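Local coordinates for probable outer membrane protein (Pseudomonas aeruginosa, PDB 3DWO), which probably carries long-chain fatty acids or other hydrophobic compounds across the outer membrane as a FadL-family beta-barrel channel, at residues I54-N59 against S124-N129; G242-Y247 against A276-R281; F230-K235 against A286-D291. All blocks are in the same frame, centred on the assembly; numbering follows the deposited sequence.

Contact 1 of 3, residues I54-N59 against S124-N129; sequences IDIKYN and STWDPN. With C8E ((hydroxyethyloxy)tri(ethyloxy)octane), chain E.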
loop_
_atom_site.group_PDB
_atom_site.type_symbol
_atom_site.label_atom_id
_atom_site.label_comp_id
_atom_site.label_asym_id
_atom_site.label_seq_id
_atom_site.Cartn_x
_atom_site.Cartn_y
_atom_site.Cartn_z
ATOM N N ILE A 54 5.450 -3.539 11.137
ATOM C CA ILE A 54 6.381 -3.600 10.020
ATOM C C ILE A 54 7.757 -3.058 10.384
ATOM O O ILE A 54 7.889 -1.951 10.903
ATOM C CB ILE A 54 5.835 -2.806 8.810
ATOM C CG1 ILE A 54 4.390 -3.228 8.517
ATOM C CG2 ILE A 54 6.716 -3.033 7.597
ATOM C CD1 ILE A 54 4.201 -4.717 8.260
ATOM N N ASP A 55 8.779 -3.854 10.092
ATOM C CA ASP A 55 10.159 -3.500 10.386
ATOM C C ASP A 55 10.871 -3.185 9.078
ATOM O O ASP A 55 10.841 -3.992 8.150
ATOM C CB ASP A 55 10.848 -4.679 11.062
ATOM C CG ASP A 55 12.104 -4.278 11.789
ATOM O OD1 ASP A 55 11.989 -3.755 12.918
ATOM O OD2 ASP A 55 13.203 -4.479 11.234
ATOM N N ILE A 56 11.520 -2.027 9.005
ATOM C CA ILE A 56 12.237 -1.626 7.794
ATOM C C ILE A 56 13.614 -1.058 8.124
ATOM O O ILE A 56 13.738 -0.166 8.968
ATOM C CB ILE A 56 11.473 -0.526 7.013
ATOM C CG1 ILE A 56 10.064 -0.994 6.667
ATOM C CG2 ILE A 56 12.239 -0.173 5.747
ATOM C CD1 ILE A 56 9.160 0.125 6.144
ATOM N N LYS A 57 14.639 -1.564 7.449
ATOM C CA LYS A 57 15.999 -1.097 7.672
ATOM C C LYS A 57 16.830 -1.060 6.390
ATOM O O LYS A 57 16.555 -1.776 5.428
ATOM C CB LYS A 57 16.714 -1.990 8.686
ATOM C CG LYS A 57 16.198 -1.892 10.106
ATOM C CD LYS A 57 17.007 -2.821 10.995
ATOM C CE LYS A 57 16.424 -2.928 12.401
ATOM N NZ LYS A 57 17.159 -3.960 13.193
ATOM N N TYR A 58 17.863 -0.227 6.408
ATOM C CA TYR A 58 18.762 -0.072 5.280
ATOM C C TYR A 58 20.177 -0.320 5.750
ATOM O O TYR A 58 20.541 0.029 6.869
ATOM C CB TYR A 58 18.670 1.346 4.720
ATOM C CG TYR A 58 19.611 1.636 3.566
ATOM C CD1 TYR A 58 20.832 2.289 3.767
ATOM C CD2 TYR A 58 19.265 1.283 2.261
ATOM C CE1 TYR A 58 21.685 2.589 2.684
ATOM C CE2 TYR A 58 20.109 1.572 1.182
ATOM C CZ TYR A 58 21.311 2.224 1.398
ATOM O OH TYR A 58 22.117 2.505 0.312
ATOM N N ASN A 59 20.971 -0.929 4.884
ATOM C CA ASN A 59 22.365 -1.195 5.179
ATOM C C ASN A 59 23.060 -0.927 3.846
ATOM O O ASN A 59 22.760 -1.574 2.849
ATOM C CB ASN A 59 22.558 -2.654 5.606
ATOM C CG ASN A 59 23.781 -2.847 6.480
ATOM O OD1 ASN A 59 23.764 -2.535 7.676
ATOM N ND2 ASN A 59 24.859 -3.349 5.886
ATOM N N SER A 124 6.987 4.786 5.844
ATOM C CA SER A 124 8.404 4.617 6.089
ATOM C C SER A 124 8.919 5.982 6.510
ATOM O O SER A 124 8.661 6.979 5.842
ATOM C CB SER A 124 9.140 4.095 4.831
ATOM O OG SER A 124 8.979 4.945 3.704
ATOM N N THR A 125 9.623 6.029 7.639
ATOM C CA THR A 125 10.163 7.283 8.142
ATOM C C THR A 125 11.632 7.114 8.509
ATOM O O THR A 125 11.964 6.493 9.517
ATOM C CB THR A 125 9.369 7.782 9.383
ATOM O OG1 THR A 125 9.418 6.801 10.428
ATOM C CG2 THR A 125 7.918 8.036 9.017
ATOM N N TRP A 126 12.510 7.663 7.680
ATOM C CA TRP A 126 13.942 7.562 7.924
ATOM C C TRP A 126 14.411 8.785 8.695
ATOM O O TRP A 126 13.839 9.870 8.561
ATOM C CB TRP A 126 14.713 7.483 6.603
ATOM C CG TRP A 126 14.231 6.393 5.689
ATOM C CD1 TRP A 126 13.260 6.488 4.727
ATOM C CD2 TRP A 126 14.663 5.027 5.692
ATOM N NE1 TRP A 126 13.063 5.259 4.131
ATOM C CE2 TRP A 126 13.910 4.346 4.706
ATOM C CE3 TRP A 126 15.613 4.310 6.435
ATOM C CZ2 TRP A 126 14.078 2.980 4.445
ATOM C CZ3 TRP A 126 15.781 2.945 6.175
ATOM C CH2 TRP A 126 15.014 2.296 5.187
ATOM N N ASP A 127 15.446 8.606 9.507
ATOM C CA ASP A 127 15.993 9.712 10.274
ATOM C C ASP A 127 16.271 10.826 9.261
ATOM O O ASP A 127 16.894 10.589 8.233
ATOM C CB ASP A 127 17.279 9.274 10.975
ATOM C CG ASP A 127 17.887 10.377 11.809
ATOM O OD1 ASP A 127 18.582 11.254 11.245
ATOM O OD2 ASP A 127 17.652 10.373 13.037
ATOM N N PRO A 128 15.809 12.052 9.543
ATOM C CA PRO A 128 15.968 13.236 8.685
ATOM C C PRO A 128 17.362 13.531 8.158
ATOM O O PRO A 128 17.515 14.081 7.075
ATOM C CB PRO A 128 15.445 14.371 9.563
ATOM C CG PRO A 128 14.417 13.685 10.404
ATOM C CD PRO A 128 15.130 12.419 10.798
ATOM N N ASN A 129 18.386 13.175 8.923
ATOM C CA ASN A 129 19.735 13.449 8.476
ATOM C C ASN A 129 20.487 12.216 7.993
ATOM O O ASN A 129 21.716 12.233 7.919
ATOM C CB ASN A 129 20.524 14.140 9.590
ATOM C CG ASN A 129 21.462 15.198 9.053
ATOM O OD1 ASN A 129 21.030 16.138 8.370
ATOM N ND2 ASN A 129 22.754 15.052 9.340
HETATM C C1 C8E E . -1.271 4.114 8.165
HETATM C C2 C8E E . -0.283 3.281 7.492
HETATM C C3 C8E E . -0.848 2.310 6.560
HETATM C C4 C8E E . -0.936 1.037 7.254
HETATM C C5 C8E E . -0.446 -0.029 6.357
HETATM C C6 C8E E . -0.927 -1.314 6.811
HETATM C C7 C8E E . -0.136 -2.189 5.971
HETATM C C8 C8E E . 0.360 -3.291 6.805
HETATM O O9 C8E E . 0.797 -4.561 6.370
HETATM C C10 C8E E . -0.093 -5.411 5.677
HETATM C C11 C8E E . 0.715 -6.636 5.379
HETATM O O12 C8E E . 1.902 -6.301 4.632
HETATM C C13 C8E E . 2.921 -7.341 4.586
HETATM C C14 C8E E . 4.462 -7.115 4.484
HETATM O O15 C8E E . 5.361 -6.267 5.253
HETATM C C16 C8E E . 5.476 -4.959 4.655
HETATM C C17 C8E E . 6.609 -4.825 3.624
HETATM O O18 C8E E . 7.824 -4.093 3.881
HETATM C C19 C8E E . 7.720 -2.694 3.493
HETATM C C20 C8E E . 8.548 -2.053 2.321
HETATM O O21 C8E E . 7.881 -1.771 1.087
#
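The six-membered ring of W126 packs against I56 and Y58. W126 CZ3 lies 3.6 Å from Y58 CB. W126 CH2 is 3.8 Å from I56 CG2. Both aliphatic carbons approach the indole obliquely, while the backbone between them meets its edge: K57 C sits near the ring plane, 4.0 Å from W126 CH2. The side chains of I56 and W126 cross at about a right angle.

I56 splits its two branches. Its chi1 (-57°) sets CG1 beside the backbone N and leaves CG2 anti to it; CG2 goes to the indole. The other branch ends in I56 CD1, which is 4.2 Å from S124 CB and also close to the detergent C8E. I54 touches the same detergent, with I54 CD1 3.6 Å from C8E O15.

A second shell positions these groups. W126 NE1 bonds to P371 O, and the ring stacks on W130, which also meets the Y58 ring edge-to-face. S124 OG is held by R372 O, and Y58 OH by D61 O. W126 lies in the loop just past strand 110-125 of the FadL-type barrel and packs on strand 44-63, two strands away.

Across the two segments the side chains meet by apolar packing alone. The polar ends of S124, W126 and Y58 are bonded outside the pair. An apolar patch beside bound detergent is consistent with a channel for hydrophobic compounds.

Contact 2 of 3, residues G242-Y247 against A276-R281; sequences GHYNLY and ASASAR. With SO4 (sulfate ion), chain B.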
loop_
_atom_site.group_PDB
_atom_site.type_symbol
_atom_site.label_atom_id
_atom_site.label_comp_id
_atom_site.label_asym_id
_atom_site.label_seq_id
_atom_site.Cartn_x
_atom_site.Cartn_y
_atom_site.Cartn_z
ATOM N N GLY A 242 -3.381 19.021 -2.979
ATOM C CA GLY A 242 -2.992 19.605 -1.710
ATOM C C GLY A 242 -1.958 20.708 -1.897
ATOM O O GLY A 242 -2.156 21.620 -2.702
ATOM N N HIS A 243 -0.848 20.615 -1.168
ATOM C CA HIS A 243 0.203 21.630 -1.228
ATOM C C HIS A 243 1.578 21.023 -1.008
ATOM O O HIS A 243 1.705 19.862 -0.626
ATOM C CB HIS A 243 -0.011 22.675 -0.121
ATOM C CG HIS A 243 -1.409 23.203 -0.046
ATOM N ND1 HIS A 243 -1.829 24.306 -0.760
ATOM C CD2 HIS A 243 -2.500 22.745 0.614
ATOM C CE1 HIS A 243 -3.119 24.501 -0.545
ATOM N NE2 HIS A 243 -3.549 23.568 0.283
ATOM N N TYR A 244 2.607 21.831 -1.244
ATOM C CA TYR A 244 3.985 21.420 -1.003
ATOM C C TYR A 244 4.644 22.665 -0.438
ATOM O O TYR A 244 4.238 23.782 -0.745
ATOM C CB TYR A 244 4.701 20.972 -2.297
ATOM C CG TYR A 244 5.249 22.088 -3.171
ATOM C CD1 TYR A 244 6.376 22.823 -2.789
ATOM C CD2 TYR A 244 4.640 22.409 -4.388
ATOM C CE1 TYR A 244 6.881 23.848 -3.599
ATOM C CE2 TYR A 244 5.136 23.435 -5.207
ATOM C CZ TYR A 244 6.253 24.146 -4.807
ATOM O OH TYR A 244 6.743 25.151 -5.612
ATOM N N ASN A 245 5.641 22.470 0.410
ATOM C CA ASN A 245 6.362 23.586 0.983
ATOM C C ASN A 245 7.771 23.088 1.246
ATOM O O ASN A 245 8.002 21.879 1.353
ATOM C CB ASN A 245 5.691 24.076 2.277
ATOM C CG ASN A 245 5.941 23.165 3.458
ATOM O OD1 ASN A 245 7.025 23.163 4.034
ATOM N ND2 ASN A 245 4.937 22.386 3.826
ATOM N N LEU A 246 8.715 24.015 1.305
ATOM C CA LEU A 246 10.095 23.656 1.550
ATOM C C LEU A 246 10.484 24.225 2.898
ATOM O O LEU A 246 10.327 25.419 3.134
ATOM C CB LEU A 246 11.006 24.245 0.470
ATOM C CG LEU A 246 10.845 23.791 -0.982
ATOM C CD1 LEU A 246 9.416 23.984 -1.440
ATOM C CD2 LEU A 246 11.780 24.602 -1.859
ATOM N N TYR A 247 10.968 23.365 3.786
ATOM C CA TYR A 247 11.412 23.817 5.092
ATOM C C TYR A 247 12.926 23.917 5.027
ATOM O O TYR A 247 13.626 22.921 5.208
ATOM C CB TYR A 247 11.000 22.835 6.192
ATOM C CG TYR A 247 11.809 23.009 7.460
ATOM C CD1 TYR A 247 12.062 24.280 7.980
ATOM C CD2 TYR A 247 12.375 21.912 8.105
ATOM C CE1 TYR A 247 12.869 24.458 9.108
ATOM C CE2 TYR A 247 13.182 22.076 9.234
ATOM C CZ TYR A 247 13.428 23.354 9.726
ATOM O OH TYR A 247 14.263 23.530 10.808
ATOM N N ALA A 276 3.412 26.142 -2.416
ATOM C CA ALA A 276 2.377 26.356 -3.420
ATOM C C ALA A 276 1.411 25.182 -3.417
ATOM O O ALA A 276 1.660 24.174 -2.766
ATOM C CB ALA A 276 3.014 26.505 -4.806
ATOM N N SER A 277 0.304 25.317 -4.136
ATOM C CA SER A 277 -0.674 24.237 -4.212
ATOM C C SER A 277 -0.028 23.147 -5.071
ATOM O O SER A 277 0.943 23.418 -5.780
ATOM C CB SER A 277 -1.969 24.743 -4.852
ATOM O OG SER A 277 -1.719 25.237 -6.151
ATOM N N ALA A 278 -0.551 21.924 -5.016
ATOM C CA ALA A 278 0.055 20.836 -5.776
ATOM C C ALA A 278 -0.876 19.659 -6.014
ATOM O O ALA A 278 -1.922 19.539 -5.384
ATOM C CB ALA A 278 1.297 20.351 -5.039
ATOM N N SER A 279 -0.471 18.779 -6.923
ATOM C CA SER A 279 -1.245 17.579 -7.226
ATOM C C SER A 279 -0.295 16.454 -7.630
ATOM O O SER A 279 0.868 16.695 -7.955
ATOM C CB SER A 279 -2.241 17.840 -8.361
ATOM O OG SER A 279 -1.568 18.037 -9.590
ATOM N N ALA A 280 -0.801 15.226 -7.603
ATOM C CA ALA A 280 -0.024 14.062 -7.974
ATOM C C ALA A 280 -0.982 12.896 -8.164
ATOM O O ALA A 280 -1.738 12.560 -7.252
ATOM C CB ALA A 280 1.000 13.736 -6.877
ATOM N N ARG A 281 -0.971 12.294 -9.351
ATOM C CA ARG A 281 -1.841 11.153 -9.615
ATOM C C ARG A 281 -1.290 9.940 -8.883
ATOM O O ARG A 281 -0.077 9.745 -8.818
ATOM C CB ARG A 281 -1.901 10.812 -11.110
ATOM C CG ARG A 281 -2.579 11.843 -11.989
ATOM C CD ARG A 281 -3.154 11.170 -13.233
ATOM N NE ARG A 281 -4.333 10.381 -12.895
ATOM C CZ ARG A 281 -5.568 10.870 -12.856
ATOM N NH1 ARG A 281 -5.788 12.149 -13.150
ATOM N NH2 ARG A 281 -6.583 10.090 -12.502
HETATM S S SO4 B . -2.870 14.612 -14.585
HETATM O O1 SO4 B . -2.970 15.096 -15.976
HETATM O O2 SO4 B . -1.885 13.515 -14.525
HETATM O O3 SO4 B . -4.194 14.123 -14.157
HETATM O O4 SO4 B . -2.432 15.707 -13.699
#
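The Y244 ring lies against A276 and A278. Over the centre of one face stands A276 N, 4.1 Å above the plane. At the ring edge, in plane, are A278 CB and L246 CD1. Y244 CD2 is 4.0 Å from A278 CB, and Y244 CE2 is 3.8 Å from A276 CB. With chi1 at 81°, CG sits between the backbone N and carbonyl carbon, which leans the ring toward A276. Y244 OH is hydrogen-bonded to R273 N.

The H243 ring has A276 O at its edge, and H243 ND1 is 3.6 Å from S277 CA. R281 NH1 hydrogen-bonds to SO4 O3 (2.7 Å), in plane at the guanidinium edge; the sulfate probably comes from the crystallisation liquor. R281 NH2 forms a salt bridge to D283.

Two reciprocal pairs of backbone hydrogen bonds join the strands, G242 with A278 and Y244 with A276. Between them, H243 and S277 form a non-hydrogen-bonded pair, their CA atoms 4.1 Å apart and their side chains diverging. The short strand segments run at 118° to each other. This is an antiparallel beta pair that splays apart, set where strand 226-248 of the FadL-type barrel extends toward helices 253-259 and 262-266.

Contact 3 of 3, residues F230-K235 against A286-D291; sequences FAYHAK and AYASLD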
loop_
_atom_site.group_PDB
_atom_site.type_symbol
_atom_site.label_atom_id
_atom_site.label_comp_id
_atom_site.label_asym_id
_atom_site.label_seq_id
_atom_site.Cartn_x
_atom_site.Cartn_y
_atom_site.Cartn_z
ATOM N N PHE A 230 -14.606 -15.475 -9.636
ATOM C CA PHE A 230 -13.795 -14.543 -10.387
ATOM C C PHE A 230 -14.234 -13.155 -9.959
ATOM O O PHE A 230 -15.424 -12.828 -9.998
ATOM C CB PHE A 230 -14.011 -14.694 -11.889
ATOM C CG PHE A 230 -13.169 -13.763 -12.700
ATOM C CD1 PHE A 230 -11.807 -13.995 -12.848
ATOM C CD2 PHE A 230 -13.720 -12.615 -13.259
ATOM C CE1 PHE A 230 -11.001 -13.097 -13.542
ATOM C CE2 PHE A 230 -12.924 -11.708 -13.954
ATOM C CZ PHE A 230 -11.563 -11.949 -14.095
ATOM N N ALA A 231 -13.274 -12.340 -9.543
ATOM C CA ALA A 231 -13.580 -10.992 -9.101
ATOM C C ALA A 231 -12.682 -9.992 -9.803
ATOM O O ALA A 231 -11.493 -10.241 -10.011
ATOM C CB ALA A 231 -13.406 -10.883 -7.586
ATOM N N TYR A 232 -13.258 -8.858 -10.176
ATOM C CA TYR A 232 -12.489 -7.823 -10.835
ATOM C C TYR A 232 -12.736 -6.464 -10.200
ATOM O O TYR A 232 -13.884 -6.042 -10.027
ATOM C CB TYR A 232 -12.835 -7.748 -12.319
ATOM C CG TYR A 232 -12.006 -6.722 -13.053
ATOM C CD1 TYR A 232 -10.673 -6.976 -13.372
ATOM C CD2 TYR A 232 -12.538 -5.477 -13.392
ATOM C CE1 TYR A 232 -9.887 -6.016 -14.012
ATOM C CE2 TYR A 232 -11.761 -4.510 -14.031
ATOM C CZ TYR A 232 -10.438 -4.791 -14.334
ATOM O OH TYR A 232 -9.663 -3.845 -14.962
ATOM N N HIS A 233 -11.647 -5.793 -9.842
ATOM C CA HIS A 233 -11.706 -4.460 -9.258
ATOM C C HIS A 233 -11.016 -3.539 -10.250
ATOM O O HIS A 233 -9.821 -3.679 -10.514
ATOM C CB HIS A 233 -10.998 -4.425 -7.900
ATOM C CG HIS A 233 -11.790 -5.053 -6.795
ATOM N ND1 HIS A 233 -12.021 -6.411 -6.721
ATOM C CD2 HIS A 233 -12.443 -4.504 -5.743
ATOM C CE1 HIS A 233 -12.781 -6.671 -5.672
ATOM N NE2 HIS A 233 -13.052 -5.531 -5.062
ATOM N N ALA A 234 -11.778 -2.613 -10.820
ATOM C CA ALA A 234 -11.231 -1.700 -11.805
ATOM C C ALA A 234 -10.300 -0.684 -11.160
ATOM O O ALA A 234 -10.405 -0.401 -9.968
ATOM C CB ALA A 234 -12.369 -0.981 -12.547
ATOM N N LYS A 235 -9.380 -0.150 -11.955
ATOM C CA LYS A 235 -8.450 0.858 -11.467
ATOM C C LYS A 235 -9.262 2.065 -11.027
ATOM O O LYS A 235 -10.269 2.406 -11.653
ATOM C CB LYS A 235 -7.480 1.278 -12.573
ATOM C CG LYS A 235 -6.580 2.436 -12.183
ATOM C CD LYS A 235 -5.471 2.630 -13.188
ATOM C CE LYS A 235 -6.015 3.036 -14.540
ATOM N NZ LYS A 235 -4.930 3.050 -15.550
ATOM N N ALA A 286 -5.833 -1.718 -10.779
ATOM C CA ALA A 286 -6.887 -2.686 -11.026
ATOM C C ALA A 286 -6.317 -4.055 -10.701
ATOM O O ALA A 286 -5.107 -4.259 -10.765
ATOM C CB ALA A 286 -7.309 -2.641 -12.495
ATOM N N TYR A 287 -7.183 -4.988 -10.328
ATOM C CA TYR A 287 -6.730 -6.335 -10.047
ATOM C C TYR A 287 -7.869 -7.324 -10.198
ATOM O O TYR A 287 -9.038 -6.960 -10.095
ATOM C CB TYR A 287 -6.120 -6.439 -8.643
ATOM C CG TYR A 287 -7.060 -6.135 -7.501
ATOM C CD1 TYR A 287 -7.234 -4.829 -7.045
ATOM C CD2 TYR A 287 -7.735 -7.162 -6.842
ATOM C CE1 TYR A 287 -8.049 -4.552 -5.953
ATOM C CE2 TYR A 287 -8.555 -6.899 -5.752
ATOM C CZ TYR A 287 -8.706 -5.591 -5.309
ATOM O OH TYR A 287 -9.493 -5.325 -4.209
ATOM N N ALA A 288 -7.514 -8.576 -10.458
ATOM C CA ALA A 288 -8.488 -9.640 -10.636
ATOM C C ALA A 288 -8.028 -10.843 -9.834
ATOM O O ALA A 288 -6.833 -11.118 -9.750
ATOM C CB ALA A 288 -8.596 -10.006 -12.117
ATOM N N SER A 289 -8.974 -11.559 -9.242
ATOM C CA SER A 289 -8.625 -12.732 -8.456
ATOM C C SER A 289 -9.514 -13.922 -8.779
ATOM O O SER A 289 -10.718 -13.782 -8.998
ATOM C CB SER A 289 -8.702 -12.408 -6.959
ATOM O OG SER A 289 -9.938 -11.799 -6.631
ATOM N N LEU A 290 -8.895 -15.094 -8.823
ATOM C CA LEU A 290 -9.599 -16.333 -9.106
ATOM C C LEU A 290 -9.572 -17.128 -7.802
ATOM O O LEU A 290 -8.501 -17.403 -7.270
ATOM C CB LEU A 290 -8.871 -17.096 -10.219
ATOM C CG LEU A 290 -9.616 -18.177 -11.011
ATOM C CD1 LEU A 290 -10.075 -19.294 -10.078
ATOM C CD2 LEU A 290 -10.805 -17.553 -11.727
ATOM N N ASP A 291 -10.745 -17.477 -7.277
ATOM C CA ASP A 291 -10.820 -18.231 -6.029
ATOM C C ASP A 291 -11.514 -19.585 -6.174
ATOM O O ASP A 291 -12.471 -19.736 -6.939
ATOM C CB ASP A 291 -11.536 -17.410 -4.959
ATOM C CG ASP A 291 -10.884 -16.065 -4.726
ATOM O OD1 ASP A 291 -9.686 -16.035 -4.369
ATOM O OD2 ASP A 291 -11.569 -15.035 -4.898
#
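Two different first torsions bring the rings of H233 and Y287 together. H233 holds CG anti to its carbonyl carbon, whereas Y287 places CG between N and the carbonyl carbon (chi1 62°). The side chains then lie side by side and point the same way, on neighbouring antiparallel strands of the FadL-type barrel wall.

The ring planes are within 4° of parallel, but slid so far that the rings barely overlap, with centroids 4.5 Å apart. The slide puts Y287 OH over the centre of the imidazole. In return, H233 CB makes a CH-pi contact with the Y287 face, 3.7 Å from the ring centroid. F215 stacks on H233, and F31 meets it edge-to-face. A231 and S289 share this face of the wall, with A231 CB 3.7 Å from S289 OG.

The other face carries F230, Y232, A288 and L290. L290 CD2 comes in plane to the edge of the F230 ring, 3.9 Å from F230 CD1. A288 CB does the same at the Y232 ring. Y232 OH reaches further along the partner chain to A286 CB, at 3.6 Å. F230 and L290 are on the surface, and detergent lies close to F230, as suits a wall facing lipid.

Four backbone hydrogen bonds tie the strands, paired at A231 with S289 and at H233 with Y287. The straightest runs from H233 N to Y287 O, 2.9 Å long and 175° at the hydrogen.

How the contacts relate
All three contacts belong to the antiparallel beta framework of one chain. Contact 1 closes first along the sequence. Contact 2 is then nested inside the loop closed by contact 3. Contacts 2 and 3 are strand pairings, and their centres are about 33 Å apart. Strand 226-248, broken by a bulge or short loop, runs through both, pairing with 275-281 and, further back along its length, with 287-295. Contact 1 instead packs the end of strand 110-125 and the loop that follows onto strand 44-63. Its nearest atoms are about 8 Å from contact 2, without touching. Contacts 1 and 3 lie on opposite sides of the chain's centre, about 33 Å apart between centres.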